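Long-range contact in protease 2A (Rhinovirus C, PDB 5X45), which is a chymotrypsin-like cysteine protease that probably cleaves the viral polyprotein at its own N-terminus and also host proteins such as eIF4G: residues 49-55 with 113-118. Residues are numbered along the deposited sequence; the frame is centred on the assembly and turned at random.
Sequences VIPCCDC and CKHGVI. With ZN (zinc ion), chain E.
A zinc ion joins Cys113 SG, 2.5 Å from the metal, to Cys53 SG and Cys55 SG of 49-55; Cys113 SG also accepts a weak hydrogen bond from the backbone N of His115. With chi1 at 68°, SG lies between its own backbone N and carbonyl carbon, facing the metal. His115 ND1 from the turn completes this structural zinc site, a hallmark of enterovirus 2A proteases. Cysteine suits three of these places because a thiolate can bind zinc while probably offsetting its charge; the histidine brings an imidazole nitrogen, presumably neutral, with Cys53 SG and Cys55 SG both near its plane, at the edge. Beside the metal, the Pro51 ring packs against the turn, its CB 3.6 Å from His115 CB, while Ile118 lays CG2 against Pro51 CG at 3.6 Å, the two side chains crossing at about a right angle. Val117 N donates to Val49 O (2.9 Å), accompanied by a CA-H...O contact from Gly116. Glycine suits 116 because at phi 153°, psi -160° a side chain would press on the preceding carbonyl O. Arg135 NH1 hydrogen-bonds Cys55 O. The zinc thus clasps the loop between strands 37-41 and 57-62 to the turn joining barrel strands 110-113 and 116-124.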
ATOM      1  N   VAL A  49       1.265 -12.680   2.915  1.00 37.56           N
ATOM      2  CA  VAL A  49       2.712 -12.869   3.000  1.00 29.32           C
ATOM      3  C   VAL A  49       3.447 -11.776   2.227  1.00 37.22           C
ATOM      4  O   VAL A  49       3.200 -11.568   1.038  1.00 34.60           O
ATOM      5  CB  VAL A  49       3.129 -14.244   2.447  1.00 32.02           C
ATOM      6  CG1 VAL A  49       4.648 -14.350   2.352  1.00 30.95           C
ATOM      7  CG2 VAL A  49       2.557 -15.360   3.313  1.00 31.46           C
ATOM      8  N   ILE A  50       4.344 -11.069   2.906  1.00 33.36           N
ATOM      9  CA  ILE A  50       5.177 -10.078   2.241  1.00 28.90           C
ATOM     10  C   ILE A  50       6.514 -10.710   1.854  1.00 34.12           C
ATOM     11  O   ILE A  50       7.309 -11.059   2.720  1.00 39.80           O
ATOM     12  CB  ILE A  50       5.384  -8.842   3.132  1.00 28.87           C
ATOM     13  CG1 ILE A  50       4.021  -8.269   3.530  1.00 27.70           C
ATOM     14  CG2 ILE A  50       6.246  -7.791   2.429  1.00 27.94           C
ATOM     15  CD1 ILE A  50       4.085  -7.242   4.627  1.00 28.29           C
ATOM     16  N   PRO A  51       6.716 -10.879   0.565  1.00 36.28           N
ATOM     17  CA  PRO A  51       7.872 -11.573   0.025  1.00 30.57           C
ATOM     18  C   PRO A  51       9.110 -10.741   0.075  1.00 35.42           C
ATOM     19  O   PRO A  51       9.040  -9.560   0.178  1.00 46.66           O
ATOM     20  CB  PRO A  51       7.478 -11.826  -1.421  1.00 35.06           C
ATOM     21  CG  PRO A  51       6.379 -10.894  -1.712  1.00 32.82           C
ATOM     22  CD  PRO A  51       5.824 -10.361  -0.470  1.00 27.62           C
ATOM     23  N   CYS A  52      10.251 -11.373  -0.006  1.00 48.29           N
ATOM     24  CA  CYS A  52      11.495 -10.655  -0.068  1.00 50.20           C
ATOM     25  C   CYS A  52      11.992 -10.741  -1.464  1.00 52.52           C
ATOM     26  O   CYS A  52      13.156 -10.784  -1.691  1.00 66.24           O
ATOM     27  CB  CYS A  52      12.499 -11.258   0.889  1.00 20.00           C
ATOM     28  SG  CYS A  52      12.096 -10.880   2.595  1.00 20.00           S
ATOM     29  N   CYS A  53      11.080 -10.775  -2.404  1.00 43.92           N
ATOM     30  CA  CYS A  53      11.445 -10.795  -3.784  1.00 48.60           C
ATOM     31  C   CYS A  53      11.816  -9.401  -4.262  1.00 53.57           C
ATOM     32  O   CYS A  53      11.907  -8.451  -3.502  1.00 47.78           O
ATOM     33  CB  CYS A  53      10.358 -11.477  -4.651  1.00 51.01           C
ATOM     34  SG  CYS A  53       8.734 -10.726  -4.950  1.00 53.74           S
ATOM     35  N   ASP A  54      12.052  -9.334  -5.546  1.00 60.92           N
ATOM     36  CA  ASP A  54      12.468  -8.136  -6.274  1.00 66.31           C
ATOM     37  C   ASP A  54      11.421  -7.659  -7.291  1.00 59.70           C
ATOM     38  O   ASP A  54      11.629  -6.652  -7.974  1.00 58.18           O
ATOM     39  CB  ASP A  54      13.811  -8.400  -6.971  1.00 81.26           C
ATOM     40  CG  ASP A  54      13.733  -9.530  -7.997  1.00 93.63           C
ATOM     41  OD1 ASP A  54      13.065 -10.554  -7.720  1.00 98.24           O
ATOM     42  OD2 ASP A  54      14.378  -9.410  -9.062  1.00 94.49           O
ATOM     43  N   CYS A  55      10.312  -8.389  -7.396  1.00 58.23           N
ATOM     44  CA  CYS A  55       9.270  -8.098  -8.388  1.00 59.65           C
ATOM     45  C   CYS A  55       8.749  -6.657  -8.372  1.00 64.42           C
ATOM     46  O   CYS A  55       8.688  -6.007  -7.325  1.00 59.75           O
ATOM     47  CB  CYS A  55       8.088  -9.049  -8.206  1.00 49.60           C
ATOM     48  SG  CYS A  55       8.462 -10.762  -8.599  1.00 99.82           S
ATOM     49  N   CYS A 113       2.406  -9.689  -6.219  1.00 28.00           N
ATOM     50  CA  CYS A 113       3.147 -10.458  -7.204  1.00 26.63           C
ATOM     51  C   CYS A 113       2.847 -11.942  -6.976  1.00 27.95           C
ATOM     52  O   CYS A 113       1.999 -12.290  -6.160  1.00 31.68           O
ATOM     53  CB  CYS A 113       4.638 -10.168  -7.096  1.00 27.20           C
ATOM     54  SG  CYS A 113       5.373 -10.791  -5.575  1.00 46.70           S
ATOM     55  N   LYS A 114       3.552 -12.816  -7.676  1.00 36.01           N
ATOM     56  CA  LYS A 114       3.322 -14.241  -7.527  1.00 36.60           C
ATOM     57  C   LYS A 114       3.590 -14.701  -6.086  1.00 34.32           C
ATOM     58  O   LYS A 114       2.898 -15.570  -5.566  1.00 38.18           O
ATOM     59  CB  LYS A 114       4.199 -15.011  -8.514  1.00 47.75           C
ATOM     60  CG  LYS A 114       4.361 -16.479  -8.185  1.00 61.05           C
ATOM     61  CD  LYS A 114       5.659 -17.033  -8.757  1.00 64.08           C
ATOM     62  CE  LYS A 114       5.880 -18.451  -8.277  1.00 67.73           C
ATOM     63  NZ  LYS A 114       4.676 -19.292  -8.539  1.00 66.94           N
ATOM     64  N   HIS A 115       4.582 -14.099  -5.439  1.00 31.52           N
ATOM     65  CA  HIS A 115       5.029 -14.542  -4.119  1.00 40.13           C
ATOM     66  C   HIS A 115       4.254 -13.952  -2.928  1.00 43.84           C
ATOM     67  O   HIS A 115       4.354 -14.456  -1.811  1.00 47.59           O
ATOM     68  CB  HIS A 115       6.518 -14.244  -3.973  1.00 33.73           C
ATOM     69  CG  HIS A 115       7.350 -14.862  -5.050  1.00 59.99           C
ATOM     70  ND1 HIS A 115       8.032 -14.116  -5.989  1.00 61.18           N
ATOM     71  CD2 HIS A 115       7.590 -16.159  -5.354  1.00 63.41           C
ATOM     72  CE1 HIS A 115       8.665 -14.928  -6.816  1.00 66.58           C
ATOM     73  NE2 HIS A 115       8.415 -16.172  -6.454  1.00 71.44           N
ATOM     74  N   GLY A 116       3.472 -12.903  -3.162  1.00 43.72           N
ATOM     75  CA  GLY A 116       2.664 -12.333  -2.101  1.00 27.66           C
ATOM     76  C   GLY A 116       2.361 -10.860  -2.275  1.00 25.70           C
ATOM     77  O   GLY A 116       2.434 -10.318  -3.375  1.00 30.88           O
ATOM     78  N   VAL A 117       1.994 -10.217  -1.178  1.00 25.20           N
ATOM     79  CA  VAL A 117       1.656  -8.806  -1.191  1.00 30.87           C
ATOM     80  C   VAL A 117       2.916  -7.951  -1.049  1.00 26.65           C
ATOM     81  O   VAL A 117       3.671  -8.111  -0.092  1.00 28.08           O
ATOM     82  CB  VAL A 117       0.679  -8.461  -0.061  1.00 31.52           C
ATOM     83  CG1 VAL A 117       0.166  -7.033  -0.230  1.00 22.75           C
ATOM     84  CG2 VAL A 117      -0.485  -9.448  -0.057  1.00 24.62           C
ATOM     85  N   ILE A 118       3.145  -7.043  -1.990  1.00 24.91           N
ATOM     86  CA  ILE A 118       4.345  -6.220  -1.926  1.00 32.82           C
ATOM     87  C   ILE A 118       4.017  -4.740  -1.737  1.00 33.23           C
ATOM     88  O   ILE A 118       4.917  -3.940  -1.502  1.00 38.93           O
ATOM     89  CB  ILE A 118       5.215  -6.360  -3.206  1.00 31.81           C
ATOM     90  CG1 ILE A 118       4.430  -5.918  -4.440  1.00 31.03           C
ATOM     91  CG2 ILE A 118       5.734  -7.778  -3.365  1.00 24.66           C
ATOM     92  CD1 ILE A 118       5.235  -5.959  -5.713  1.00 41.65           C
TER
HETATM   93 ZN    ZN E 201       7.651 -11.677  -6.253  1.00 70.65          ZN